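Local coordinates for protein DNA-binding response regulator, merR family (Colwellia psychrerythraea, PDB 3CNB) that probably acts as a DNA-binding response regulator, this chain being its signal receiver domain, which is predicted to be switched by phosphorylation of an aspartate, at residues F9-K18 / F32-Y41; P55-M63 / N84-A93. All coordinates share one frame; numbering follows the deposited sequence.

Interaction 1 (F9-K18 / F32-Y41); sequences FSILIIEDDK and FPYAKIKIAY
Ser10-Ile14 and Lys36-Ala40 run parallel, their axes 4.7 Å apart at closest approach and inclined by 22°, joined by six backbone hydrogen bonds from Lys36 N to Phe9 O at one end to Glu15 N to Ala40 O (3.1 Å) at the other. Beyond the first bond two aromatic rings meet edge to face: Phe9 CE1 comes in over the centre of the Phe32 ring, 4.1 Å from Phe32 CG, with the planes at 77°. Phe9 CG lies anti to the backbone N (chi1 166°), which also lays its CD1 against Ala35 CB at 3.5 Å. On the face carrying Ile11, Ile13, Ile37 and Ile39, the side chains of Ile11 and Ile37 lie alongside each other and meet through their CD1 atoms (3.6 Å), while Ile13 CD1 reaches back to Ile37 CG2, also at 3.6 Å. Helix 18-31 packs on this face and completes the right-handed beta-alpha-beta crossover that opens the CheY-like receiver fold. The other face is lined by Leu12, whose CD2 touches Ala40 CB (4.0 Å), and by Ile14; helix 43-52 covers both. Past the strand ends, the chain of Lys18, bent at chi2, runs obliquely past the side chain of Tyr41, its CG near Tyr41 CE1 and its CE 3.5 Å from Tyr41 OH. Asp22 takes both polar ends, by a salt bridge to Lys18 NZ and a weak hydrogen bond with Tyr41 OH. An alanine in place of Tyr41 would strip the Lys18 methylenes of their aromatic partner and is likely to let that chain swing more freely about Asp22.

Interaction 2 (P55-M63 / N84-A93); sequences PDVVMLDLM and NIIVIAMTGA
With chi1 at -37° and chi2 at 180°, Met90 runs out straight through chi2 before bending at chi3, which brings its CE to 4.0 Å from Asp61 CB and beside Met59 CB. Met59 instead folds at chi2 and chi3, so that its SD lies 4.0 Å from Ile88 CB, the two side chains side by side and pointing the same way. Val57 and Ile86 share this face, where helix 117-129 packs on Val57, Met59, Ile86 and Ile88. Strand 57-61 is the middle one of the receiver domain's parallel sheet, and 86-91 lies next to it, linked by the crossover through helix 69-77, which covers Leu60 and Val87 on the opposite face and also touches Leu62 beyond the strand. There Val58 CG1 presses on Ile85 CG2 at 3.4 Å, tighter than usual carbon contact. Six backbone hydrogen bonds zip the pair, from Ile86 N to Asp56 O through to Leu62 N to Met90 O (2.9 Å); a water also donates to Asp56 O and Asn84 O. Asp61, the predicted phosphorylation site, ends its strand with OD1 in a salt bridge to Lys113. Just beyond, the side chains of Met63 and Thr91 cross at about a right angle, Met63 CG 3.4 Å from Thr91 OG1.

Interactions 1 and 2 are successive parts of one parallel sheet, their centres about 11 Å apart, and strands 10-14 and 57-61 join them edge to edge. Ile14 N lies 2.8 Å from Met59 O, a probable hydrogen bond, and Leu12 O packs on Val58 CB at 3.4 Å. At the other end, Asp56 OD2 accepts a hydrogen bond from Ser10 N. The C-terminal ends of both strands converge on the acidic site: Glu15 and Asp16 from interaction 1 approach Asp61 from interaction 2. Lys113 pairs with both Glu15 and Asp61, whose OE1 and OD2 lie close to each other, as receiver domains gather carboxylates and a lysine around the phosphoacceptor.

Interaction 1 (F9-K18 / F32-Y41)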
ATOM      1  N   PHE A   9      -7.238   1.174 -13.970  1.00 41.54           N
ATOM      2  CA  PHE A   9      -7.146   1.112 -12.479  1.00 38.92           C
ATOM      3  C   PHE A   9      -5.715   0.727 -12.111  1.00 38.34           C
ATOM      4  O   PHE A   9      -5.142  -0.179 -12.711  1.00 36.01           O
ATOM      5  CB  PHE A   9      -8.187   0.127 -11.919  1.00 44.33           C
ATOM      6  CG  PHE A   9      -7.964  -0.266 -10.475  1.00 42.92           C
ATOM      7  CD1 PHE A   9      -7.795  -1.601 -10.132  1.00 47.77           C
ATOM      8  CD2 PHE A   9      -7.934   0.682  -9.470  1.00 37.97           C
ATOM      9  CE1 PHE A   9      -7.585  -1.986  -8.816  1.00 37.39           C
ATOM     10  CE2 PHE A   9      -7.716   0.311  -8.150  1.00 41.60           C
ATOM     11  CZ  PHE A   9      -7.539  -1.029  -7.829  1.00 45.88           C
ATOM     12  N   SER A  10      -5.139   1.426 -11.134  1.00 29.44           N
ATOM     13  CA  SER A  10      -3.697   1.393 -10.931  1.00 28.15           C
ATOM     14  C   SER A  10      -3.284   1.179  -9.472  1.00 23.31           C
ATOM     15  O   SER A  10      -3.795   1.837  -8.577  1.00 24.17           O
ATOM     16  CB  SER A  10      -3.082   2.679 -11.495  1.00 29.11           C
ATOM     17  OG  SER A  10      -1.686   2.580 -11.571  1.00 45.63           O
ATOM     18  N   ILE A  11      -2.369   0.240  -9.230  1.00 20.73           N
ATOM     19  CA  ILE A  11      -1.923  -0.032  -7.870  1.00 20.00           C
ATOM     20  C   ILE A  11      -0.424   0.104  -7.806  1.00 18.57           C
ATOM     21  O   ILE A  11       0.275  -0.452  -8.640  1.00 25.02           O
ATOM     22  CB  ILE A  11      -2.320  -1.457  -7.392  1.00 22.62           C
ATOM     23  CG1 ILE A  11      -3.837  -1.595  -7.304  1.00 25.83           C
ATOM     24  CG2 ILE A  11      -1.721  -1.782  -6.010  1.00 20.64           C
ATOM     25  CD1 ILE A  11      -4.308  -3.029  -7.342  1.00 27.75           C
ATOM     26  N   LEU A  12       0.064   0.832  -6.796  1.00 25.57           N
ATOM     27  CA  LEU A  12       1.497   0.944  -6.522  1.00 22.12           C
ATOM     28  C   LEU A  12       1.862   0.203  -5.235  1.00 20.24           C
ATOM     29  O   LEU A  12       1.319   0.487  -4.155  1.00 21.55           O
ATOM     30  CB  LEU A  12       1.908   2.435  -6.399  1.00 18.50           C
ATOM     31  CG  LEU A  12       3.323   3.015  -6.586  1.00 28.55           C
ATOM     32  CD1 LEU A  12       3.659   3.947  -5.418  1.00 27.86           C
ATOM     33  CD2 LEU A  12       4.436   1.993  -6.800  1.00 29.10           C
ATOM     34  N   ILE A  13       2.819  -0.708  -5.347  1.00 16.21           N
ATOM     35  CA  ILE A  13       3.313  -1.474  -4.214  1.00 19.70           C
ATOM     36  C   ILE A  13       4.669  -0.940  -3.797  1.00 23.88           C
ATOM     37  O   ILE A  13       5.607  -0.951  -4.591  1.00 25.95           O
ATOM     38  CB  ILE A  13       3.432  -3.004  -4.546  1.00 16.64           C
ATOM     39  CG1 ILE A  13       2.057  -3.612  -4.809  1.00 26.18           C
ATOM     40  CG2 ILE A  13       4.153  -3.788  -3.421  1.00 25.86           C
ATOM     41  CD1 ILE A  13       2.138  -4.855  -5.667  1.00 16.80           C
ATOM     42  N   ILE A  14       4.765  -0.488  -2.569  1.00 24.15           N
ATOM     43  CA  ILE A  14       5.993  -0.050  -1.978  1.00 18.70           C
ATOM     44  C   ILE A  14       6.554  -1.086  -1.031  1.00 27.45           C
ATOM     45  O   ILE A  14       6.064  -1.264   0.035  1.00 30.54           O
ATOM     46  CB  ILE A  14       5.799   1.257  -1.267  1.00 19.08           C
ATOM     47  CG1 ILE A  14       5.426   2.352  -2.247  1.00 22.07           C
ATOM     48  CG2 ILE A  14       6.990   1.616  -0.524  1.00 26.41           C
ATOM     49  CD1 ILE A  14       4.763   3.491  -1.694  1.00 18.97           C
ATOM     50  N   GLU A  15       7.615  -1.748  -1.441  1.00 27.83           N
ATOM     51  CA  GLU A  15       8.112  -2.941  -0.785  1.00 27.73           C
ATOM     52  C   GLU A  15       9.534  -3.348  -1.208  1.00 27.46           C
ATOM     53  O   GLU A  15       9.753  -3.636  -2.331  1.00 32.72           O
ATOM     54  CB  GLU A  15       7.146  -4.069  -1.078  1.00 26.35           C
ATOM     55  CG  GLU A  15       7.512  -5.420  -0.583  1.00 26.27           C
ATOM     56  CD  GLU A  15       7.593  -5.492   0.889  1.00 32.29           C
ATOM     57  OE1 GLU A  15       8.674  -5.675   1.388  1.00 37.79           O
ATOM     58  OE2 GLU A  15       6.610  -5.338   1.554  1.00 30.37           O
ATOM     59  N   ASP A  16      10.485  -3.409  -0.295  1.00 33.76           N
ATOM     60  CA  ASP A  16      11.840  -3.794  -0.665  1.00 40.10           C
ATOM     61  C   ASP A  16      12.155  -5.262  -0.733  1.00 41.82           C
ATOM     62  O   ASP A  16      13.151  -5.628  -1.276  1.00 40.73           O
ATOM     63  CB  ASP A  16      12.956  -3.003   0.031  1.00 40.88           C
ATOM     64  CG  ASP A  16      12.843  -3.010   1.510  1.00 41.53           C
ATOM     65  OD1 ASP A  16      11.938  -3.663   1.989  1.00 57.73           O
ATOM     66  OD2 ASP A  16      13.623  -2.385   2.197  1.00 33.90           O
ATOM     67  N   ASP A  17      11.280  -6.095  -0.195  1.00 41.29           N
ATOM     68  CA  ASP A  17      11.404  -7.548  -0.314  1.00 36.27           C
ATOM     69  C   ASP A  17      10.915  -7.959  -1.700  1.00 37.85           C
ATOM     70  O   ASP A  17       9.718  -7.937  -1.971  1.00 38.64           O
ATOM     71  CB  ASP A  17      10.603  -8.232   0.796  1.00 41.32           C
ATOM     72  CG  ASP A  17      10.829  -9.740   0.877  1.00 44.36           C
ATOM     73  OD1 ASP A  17      11.258 -10.384  -0.103  1.00 40.09           O
ATOM     74  OD2 ASP A  17      10.539 -10.294   1.956  1.00 50.34           O
ATOM     75  N   LYS A  18      11.854  -8.357  -2.557  1.00 35.86           N
ATOM     76  CA  LYS A  18      11.589  -8.693  -3.952  1.00 37.95           C
ATOM     77  C   LYS A  18      10.646  -9.883  -4.153  1.00 38.32           C
ATOM     78  O   LYS A  18       9.719  -9.801  -4.956  1.00 40.65           O
ATOM     79  CB  LYS A  18      12.904  -8.969  -4.678  1.00 43.09           C
ATOM     80  CG  LYS A  18      13.011  -8.367  -6.065  1.00 50.59           C
ATOM     81  CD  LYS A  18      12.394  -9.232  -7.149  1.00 56.41           C
ATOM     82  CE  LYS A  18      12.755  -8.696  -8.530  1.00 55.30           C
ATOM     83  NZ  LYS A  18      12.047  -9.415  -9.618  1.00 52.53           N
ATOM     84  N   PHE A  32      -7.284  -8.689 -10.115  1.00 22.82           N
ATOM     85  CA  PHE A  32      -7.734  -7.617 -10.998  1.00 25.08           C
ATOM     86  C   PHE A  32      -6.983  -7.713 -12.319  1.00 30.88           C
ATOM     87  O   PHE A  32      -5.976  -7.023 -12.479  1.00 33.24           O
ATOM     88  CB  PHE A  32      -7.460  -6.232 -10.377  1.00 20.35           C
ATOM     89  CG  PHE A  32      -8.066  -6.020  -9.010  1.00 27.19           C
ATOM     90  CD1 PHE A  32      -7.253  -5.965  -7.878  1.00 24.73           C
ATOM     91  CD2 PHE A  32      -9.434  -5.814  -8.859  1.00 34.90           C
ATOM     92  CE1 PHE A  32      -7.794  -5.759  -6.607  1.00 29.89           C
ATOM     93  CE2 PHE A  32      -9.994  -5.603  -7.583  1.00 37.56           C
ATOM     94  CZ  PHE A  32      -9.172  -5.574  -6.456  1.00 27.37           C
ATOM     95  N   PRO A  33      -7.473  -8.542 -13.278  1.00 35.59           N
ATOM     96  CA  PRO A  33      -6.786  -8.805 -14.554  1.00 35.56           C
ATOM     97  C   PRO A  33      -6.613  -7.571 -15.455  1.00 34.97           C
ATOM     98  O   PRO A  33      -5.793  -7.598 -16.372  1.00 36.12           O
ATOM     99  CB  PRO A  33      -7.704  -9.823 -15.250  1.00 36.24           C
ATOM    100  CG  PRO A  33      -8.530 -10.403 -14.179  1.00 39.16           C
ATOM    101  CD  PRO A  33      -8.743  -9.281 -13.206  1.00 35.51           C
ATOM    102  N   TYR A  34      -7.360  -6.504 -15.185  1.00 37.11           N
ATOM    103  CA  TYR A  34      -7.262  -5.263 -15.963  1.00 41.78           C
ATOM    104  C   TYR A  34      -6.563  -4.099 -15.233  1.00 39.71           C
ATOM    105  O   TYR A  34      -6.431  -3.017 -15.798  1.00 40.09           O
ATOM    106  CB  TYR A  34      -8.649  -4.836 -16.478  1.00 49.52           C
ATOM    107  CG  TYR A  34      -9.294  -5.873 -17.366  1.00 55.08           C
ATOM    108  CD1 TYR A  34      -8.911  -6.009 -18.698  1.00 59.14           C
ATOM    109  CD2 TYR A  34     -10.268  -6.737 -16.865  1.00 61.43           C
ATOM    110  CE1 TYR A  34      -9.488  -6.974 -19.517  1.00 66.30           C
ATOM    111  CE2 TYR A  34     -10.854  -7.710 -17.676  1.00 63.74           C
ATOM    112  CZ  TYR A  34     -10.460  -7.821 -18.999  1.00 64.99           C
ATOM    113  OH  TYR A  34     -11.031  -8.780 -19.806  1.00 62.42           O
ATOM    114  N   ALA A  35      -6.122  -4.310 -13.992  1.00 34.59           N
ATOM    115  CA  ALA A  35      -5.376  -3.269 -13.277  1.00 29.74           C
ATOM    116  C   ALA A  35      -3.932  -3.198 -13.755  1.00 31.95           C
ATOM    117  O   ALA A  35      -3.373  -4.199 -14.192  1.00 26.80           O
ATOM    118  CB  ALA A  35      -5.401  -3.517 -11.792  1.00 32.12           C
ATOM    119  N   LYS A  36      -3.318  -2.021 -13.683  1.00 31.78           N
ATOM    120  CA  LYS A  36      -1.871  -1.998 -13.794  1.00 38.66           C
ATOM    121  C   LYS A  36      -1.229  -1.902 -12.410  1.00 29.33           C
ATOM    122  O   LYS A  36      -1.595  -1.067 -11.595  1.00 27.27           O
ATOM    123  CB  LYS A  36      -1.345  -0.995 -14.841  1.00 40.69           C
ATOM    124  CG  LYS A  36      -1.484   0.471 -14.543  1.00 51.05           C
ATOM    125  CD  LYS A  36      -1.233   1.273 -15.831  1.00 53.85           C
ATOM    126  CE  LYS A  36      -0.269   2.455 -15.617  1.00 63.10           C
ATOM    127  NZ  LYS A  36      -0.748   3.484 -14.644  1.00 56.04           N
ATOM    128  N   ILE A  37      -0.310  -2.824 -12.155  1.00 26.89           N
ATOM    129  CA  ILE A  37       0.316  -2.972 -10.859  1.00 30.63           C
ATOM    130  C   ILE A  37       1.775  -2.630 -11.052  1.00 32.22           C
ATOM    131  O   ILE A  37       2.418  -3.154 -11.949  1.00 30.36           O
ATOM    132  CB  ILE A  37       0.225  -4.414 -10.352  1.00 32.96           C
ATOM    133  CG1 ILE A  37      -1.161  -5.008 -10.639  1.00 36.95           C
ATOM    134  CG2 ILE A  37       0.560  -4.477  -8.882  1.00 26.21           C
ATOM    135  CD1 ILE A  37      -2.119  -4.960  -9.523  1.00 37.65           C
ATOM    136  N   LYS A  38       2.283  -1.711 -10.237  1.00 35.21           N
ATOM    137  CA  LYS A  38       3.687  -1.332 -10.287  1.00 29.19           C
ATOM    138  C   LYS A  38       4.343  -1.484  -8.921  1.00 28.29           C
ATOM    139  O   LYS A  38       3.676  -1.372  -7.880  1.00 31.07           O
ATOM    140  CB  LYS A  38       3.852   0.091 -10.830  1.00 37.81           C
ATOM    141  CG  LYS A  38       3.324   0.279 -12.260  1.00 47.29           C
ATOM    142  CD  LYS A  38       4.325  -0.173 -13.318  1.00 61.05           C
ATOM    143  CE  LYS A  38       3.664  -0.269 -14.691  1.00 64.90           C
ATOM    144  NZ  LYS A  38       4.363  -1.255 -15.567  1.00 61.75           N
ATOM    145  N   ILE A  39       5.642  -1.798  -8.937  1.00 25.01           N
ATOM    146  CA  ILE A  39       6.436  -1.935  -7.723  1.00 26.07           C
ATOM    147  C   ILE A  39       7.516  -0.860  -7.616  1.00 24.03           C
ATOM    148  O   ILE A  39       8.247  -0.605  -8.568  1.00 30.32           O
ATOM    149  CB  ILE A  39       7.126  -3.326  -7.602  1.00 21.56           C
ATOM    150  CG1 ILE A  39       6.130  -4.463  -7.830  1.00 31.96           C
ATOM    151  CG2 ILE A  39       7.758  -3.484  -6.243  1.00 22.69           C
ATOM    152  CD1 ILE A  39       6.804  -5.772  -8.216  1.00 46.16           C
ATOM    153  N   ALA A  40       7.597  -0.249  -6.439  1.00 27.39           N
ATOM    154  CA  ALA A  40       8.719   0.573  -6.063  1.00 25.41           C
ATOM    155  C   ALA A  40       9.514  -0.189  -4.997  1.00 30.39           C
ATOM    156  O   ALA A  40       9.003  -0.492  -3.903  1.00 29.03           O
ATOM    157  CB  ALA A  40       8.229   1.889  -5.556  1.00 22.44           C
ATOM    158  N   TYR A  41      10.764  -0.519  -5.340  1.00 26.64           N
ATOM    159  CA  TYR A  41      11.619  -1.362  -4.508  1.00 26.43           C
ATOM    160  C   TYR A  41      12.456  -0.582  -3.530  1.00 27.89           C
ATOM    161  O   TYR A  41      13.132  -1.172  -2.690  1.00 27.72           O
ATOM    162  CB  TYR A  41      12.573  -2.190  -5.380  1.00 36.09           C
ATOM    163  CG  TYR A  41      11.916  -3.294  -6.183  1.00 39.65           C
ATOM    164  CD1 TYR A  41      11.414  -4.435  -5.562  1.00 37.52           C
ATOM    165  CD2 TYR A  41      11.810  -3.199  -7.566  1.00 35.49           C
ATOM    166  CE1 TYR A  41      10.811  -5.453  -6.308  1.00 39.67           C
ATOM    167  CE2 TYR A  41      11.217  -4.202  -8.315  1.00 44.14           C
ATOM    168  CZ  TYR A  41      10.719  -5.323  -7.681  1.00 40.55           C
ATOM    169  OH  TYR A  41      10.139  -6.315  -8.441  1.00 51.32           O
TER

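Interaction 2 (P55-M63 / N84-A93)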
ATOM      1  N   PRO A  55      -1.353   6.087  -8.779  1.00 25.90           N
ATOM      2  CA  PRO A  55      -2.051   4.884  -8.327  1.00 23.77           C
ATOM      3  C   PRO A  55      -3.365   5.215  -7.651  1.00 23.24           C
ATOM      4  O   PRO A  55      -3.542   6.314  -7.113  1.00 24.63           O
ATOM      5  CB  PRO A  55      -1.068   4.263  -7.336  1.00 21.72           C
ATOM      6  CG  PRO A  55      -0.271   5.435  -6.800  1.00 27.86           C
ATOM      7  CD  PRO A  55      -0.250   6.478  -7.874  1.00 20.86           C
ATOM      8  N   ASP A  56      -4.307   4.289  -7.715  1.00 25.34           N
ATOM      9  CA  ASP A  56      -5.574   4.475  -7.025  1.00 23.57           C
ATOM     10  C   ASP A  56      -5.442   3.895  -5.637  1.00 25.46           C
ATOM     11  O   ASP A  56      -6.106   4.332  -4.719  1.00 27.59           O
ATOM     12  CB  ASP A  56      -6.681   3.776  -7.798  1.00 29.65           C
ATOM     13  CG  ASP A  56      -6.868   4.367  -9.176  1.00 29.65           C
ATOM     14  OD1 ASP A  56      -7.354   5.516  -9.253  1.00 30.33           O
ATOM     15  OD2 ASP A  56      -6.499   3.708 -10.163  1.00 34.41           O
ATOM     16  N   VAL A  57      -4.570   2.892  -5.529  1.00 26.19           N
ATOM     17  CA  VAL A  57      -4.292   2.159  -4.308  1.00 21.93           C
ATOM     18  C   VAL A  57      -2.779   2.101  -4.094  1.00 18.86           C
ATOM     19  O   VAL A  57      -2.033   1.814  -5.037  1.00 24.72           O
ATOM     20  CB  VAL A  57      -4.855   0.690  -4.370  1.00 22.99           C
ATOM     21  CG1 VAL A  57      -4.537  -0.069  -3.082  1.00 21.35           C
ATOM     22  CG2 VAL A  57      -6.377   0.686  -4.599  1.00 16.56           C
ATOM     23  N   VAL A  58      -2.313   2.392  -2.880  1.00 22.09           N
ATOM     24  CA  VAL A  58      -0.929   2.008  -2.527  1.00 21.67           C
ATOM     25  C   VAL A  58      -0.834   1.048  -1.357  1.00 15.30           C
ATOM     26  O   VAL A  58      -1.417   1.265  -0.278  1.00 19.61           O
ATOM     27  CB  VAL A  58       0.155   3.182  -2.375  1.00 21.79           C
ATOM     28  CG1 VAL A  58      -0.197   4.449  -3.132  1.00 21.78           C
ATOM     29  CG2 VAL A  58       0.587   3.441  -0.923  1.00 26.19           C
ATOM     30  N   MET A  59      -0.091  -0.023  -1.605  1.00 14.60           N
ATOM     31  CA  MET A  59       0.273  -0.983  -0.592  1.00 21.89           C
ATOM     32  C   MET A  59       1.616  -0.528  -0.041  1.00 19.53           C
ATOM     33  O   MET A  59       2.622  -0.510  -0.750  1.00 20.91           O
ATOM     34  CB  MET A  59       0.355  -2.395  -1.194  1.00 19.21           C
ATOM     35  CG  MET A  59      -0.880  -2.797  -2.030  1.00 26.32           C
ATOM     36  SD  MET A  59      -2.333  -3.241  -1.058  1.00 17.87           S
ATOM     37  CE  MET A  59      -1.700  -4.622  -0.154  1.00 24.63           C
ATOM     38  N   LEU A  60       1.618  -0.178   1.234  1.00 20.83           N
ATOM     39  CA  LEU A  60       2.749   0.477   1.866  1.00 22.34           C
ATOM     40  C   LEU A  60       3.408  -0.384   2.951  1.00 20.46           C
ATOM     41  O   LEU A  60       2.835  -0.607   4.025  1.00 22.00           O
ATOM     42  CB  LEU A  60       2.273   1.816   2.458  1.00 23.15           C
ATOM     43  CG  LEU A  60       3.278   2.697   3.217  1.00 30.50           C
ATOM     44  CD1 LEU A  60       4.301   3.272   2.267  1.00 20.45           C
ATOM     45  CD2 LEU A  60       2.580   3.798   3.963  1.00 17.55           C
ATOM     46  N   ASP A  61       4.618  -0.860   2.684  1.00 20.04           N
ATOM     47  CA  ASP A  61       5.382  -1.570   3.702  1.00 26.66           C
ATOM     48  C   ASP A  61       6.038  -0.561   4.658  1.00 29.35           C
ATOM     49  O   ASP A  61       6.864   0.254   4.244  1.00 34.83           O
ATOM     50  CB  ASP A  61       6.402  -2.498   3.031  1.00 29.62           C
ATOM     51  CG  ASP A  61       7.264  -3.272   4.023  1.00 41.65           C
ATOM     52  OD1 ASP A  61       6.779  -3.670   5.103  1.00 46.35           O
ATOM     53  OD2 ASP A  61       8.446  -3.511   3.696  1.00 62.07           O
ATOM     54  N   LEU A  62       5.663  -0.634   5.935  1.00 25.97           N
ATOM     55  CA  LEU A  62       6.180   0.250   6.979  1.00 29.92           C
ATOM     56  C   LEU A  62       7.582  -0.119   7.504  1.00 37.00           C
ATOM     57  O   LEU A  62       8.038   0.423   8.526  1.00 40.70           O
ATOM     58  CB  LEU A  62       5.212   0.294   8.171  1.00 25.85           C
ATOM     59  CG  LEU A  62       3.746   0.654   8.008  1.00 26.17           C
ATOM     60  CD1 LEU A  62       3.062   0.780   9.374  1.00 26.11           C
ATOM     61  CD2 LEU A  62       3.657   1.943   7.211  1.00 26.79           C
ATOM     62  N   MET A  63       8.252  -1.057   6.845  1.00 35.45           N
ATOM     63  CA  MET A  63       9.561  -1.489   7.304  1.00 35.68           C
ATOM     64  C   MET A  63      10.552  -1.485   6.161  1.00 37.12           C
ATOM     65  O   MET A  63      11.593  -2.151   6.235  1.00 34.90           O
ATOM     66  CB  MET A  63       9.477  -2.869   7.957  1.00 42.77           C
ATOM     67  CG  MET A  63       8.685  -2.883   9.262  1.00 37.19           C
ATOM     68  SD  MET A  63       9.123  -4.235  10.328  1.00 42.84           S
ATOM     69  CE  MET A  63       9.248  -5.580   9.140  1.00 45.19           C
ATOM     70  N   ASN A  84      -7.015  11.127  -2.176  1.00 31.21           N
ATOM     71  CA  ASN A  84      -7.993  10.067  -2.468  1.00 30.57           C
ATOM     72  C   ASN A  84      -7.447   8.663  -2.736  1.00 30.82           C
ATOM     73  O   ASN A  84      -8.226   7.710  -2.922  1.00 20.91           O
ATOM     74  CB  ASN A  84      -8.920  10.510  -3.604  1.00 37.04           C
ATOM     75  CG  ASN A  84      -9.852  11.613  -3.171  1.00 41.95           C
ATOM     76  OD1 ASN A  84     -10.468  11.533  -2.108  1.00 42.76           O
ATOM     77  ND2 ASN A  84      -9.941  12.662  -3.970  1.00 39.38           N
ATOM     78  N   ILE A  85      -6.120   8.531  -2.755  1.00 25.15           N
ATOM     79  CA  ILE A  85      -5.466   7.229  -2.892  1.00 25.62           C
ATOM     80  C   ILE A  85      -5.822   6.360  -1.680  1.00 23.41           C
ATOM     81  O   ILE A  85      -5.760   6.828  -0.536  1.00 19.81           O
ATOM     82  CB  ILE A  85      -3.911   7.387  -2.999  1.00 26.58           C
ATOM     83  CG1 ILE A  85      -3.518   8.144  -4.272  1.00 28.57           C
ATOM     84  CG2 ILE A  85      -3.217   6.039  -2.970  1.00 26.11           C
ATOM     85  CD1 ILE A  85      -1.983   8.210  -4.524  1.00 24.85           C
ATOM     86  N   ILE A  86      -6.227   5.116  -1.931  1.00 25.73           N
ATOM     87  CA  ILE A  86      -6.507   4.170  -0.846  1.00 19.12           C
ATOM     88  C   ILE A  86      -5.188   3.569  -0.392  1.00 18.59           C
ATOM     89  O   ILE A  86      -4.524   2.870  -1.160  1.00 22.46           O
ATOM     90  CB  ILE A  86      -7.440   3.012  -1.290  1.00 21.24           C
ATOM     91  CG1 ILE A  86      -8.794   3.534  -1.773  1.00 17.86           C
ATOM     92  CG2 ILE A  86      -7.595   1.952  -0.161  1.00 20.68           C
ATOM     93  CD1 ILE A  86      -9.393   2.629  -2.881  1.00 19.69           C
ATOM     94  N   VAL A  87      -4.812   3.862   0.850  1.00 20.91           N
ATOM     95  CA  VAL A  87      -3.562   3.406   1.403  1.00 21.59           C
ATOM     96  C   VAL A  87      -3.779   2.213   2.342  1.00 20.81           C
ATOM     97  O   VAL A  87      -4.475   2.316   3.349  1.00 17.17           O
ATOM     98  CB  VAL A  87      -2.810   4.544   2.159  1.00 22.23           C
ATOM     99  CG1 VAL A  87      -1.599   3.989   2.888  1.00 22.11           C
ATOM    100  CG2 VAL A  87      -2.386   5.662   1.186  1.00 21.23           C
ATOM    101  N   ILE A  88      -3.150   1.093   2.008  1.00 19.99           N
ATOM    102  CA  ILE A  88      -3.172  -0.079   2.868  1.00 22.50           C
ATOM    103  C   ILE A  88      -1.766  -0.342   3.387  1.00 21.24           C
ATOM    104  O   ILE A  88      -0.878  -0.707   2.622  1.00 21.95           O
ATOM    105  CB  ILE A  88      -3.752  -1.311   2.105  1.00 23.18           C
ATOM    106  CG1 ILE A  88      -5.215  -1.031   1.705  1.00 27.99           C
ATOM    107  CG2 ILE A  88      -3.699  -2.568   2.965  1.00 17.10           C
ATOM    108  CD1 ILE A  88      -5.794  -2.023   0.753  1.00 24.92           C
ATOM    109  N   ALA A  89      -1.564  -0.164   4.691  1.00 20.88           N
ATOM    110  CA  ALA A  89      -0.269  -0.459   5.296  1.00 22.23           C
ATOM    111  C   ALA A  89      -0.028  -1.961   5.494  1.00 18.94           C
ATOM    112  O   ALA A  89      -0.959  -2.732   5.688  1.00 25.81           O
ATOM    113  CB  ALA A  89      -0.112   0.280   6.623  1.00 19.30           C
ATOM    114  N   MET A  90       1.245  -2.354   5.439  1.00 19.19           N
ATOM    115  CA  MET A  90       1.699  -3.702   5.777  1.00 22.86           C
ATOM    116  C   MET A  90       2.919  -3.550   6.689  1.00 27.19           C
ATOM    117  O   MET A  90       3.695  -2.611   6.525  1.00 25.76           O
ATOM    118  CB  MET A  90       2.136  -4.488   4.528  1.00 22.15           C
ATOM    119  CG  MET A  90       1.339  -4.260   3.268  1.00 26.03           C
ATOM    120  SD  MET A  90       1.981  -5.235   1.922  1.00 14.06           S
ATOM    121  CE  MET A  90       3.267  -4.163   1.275  1.00 19.84           C
ATOM    122  N   THR A  91       3.093  -4.467   7.634  1.00 26.88           N
ATOM    123  CA  THR A  91       4.256  -4.454   8.539  1.00 30.30           C
ATOM    124  C   THR A  91       4.539  -5.845   9.119  1.00 33.98           C
ATOM    125  O   THR A  91       3.650  -6.681   9.176  1.00 35.07           O
ATOM    126  CB  THR A  91       4.141  -3.372   9.667  1.00 28.08           C
ATOM    127  OG1 THR A  91       5.414  -3.205  10.298  1.00 27.76           O
ATOM    128  CG2 THR A  91       3.079  -3.717  10.721  1.00 21.85           C
ATOM    129  N   GLY A  92       5.787  -6.093   9.513  1.00 42.44           N
ATOM    130  CA  GLY A  92       6.169  -7.354  10.155  1.00 42.53           C
ATOM    131  C   GLY A  92       5.550  -7.438  11.534  1.00 53.52           C
ATOM    132  O   GLY A  92       4.449  -7.976  11.700  1.00 53.71           O
ATOM    133  N   ALA A  93       6.240  -6.883  12.525  1.00 55.47           N
ATOM    134  CA  ALA A  93       5.713  -6.866  13.885  1.00 61.68           C
ATOM    135  C   ALA A  93       4.585  -5.829  14.058  1.00 62.53           C
ATOM    136  O   ALA A  93       4.854  -4.638  14.267  1.00 65.58           O
ATOM    137  CB  ALA A  93       6.847  -6.642  14.904  1.00 60.91           C
TER
HETATM  138  O   HOH W   1      -8.777   5.958  -5.019  1.00 29.55           O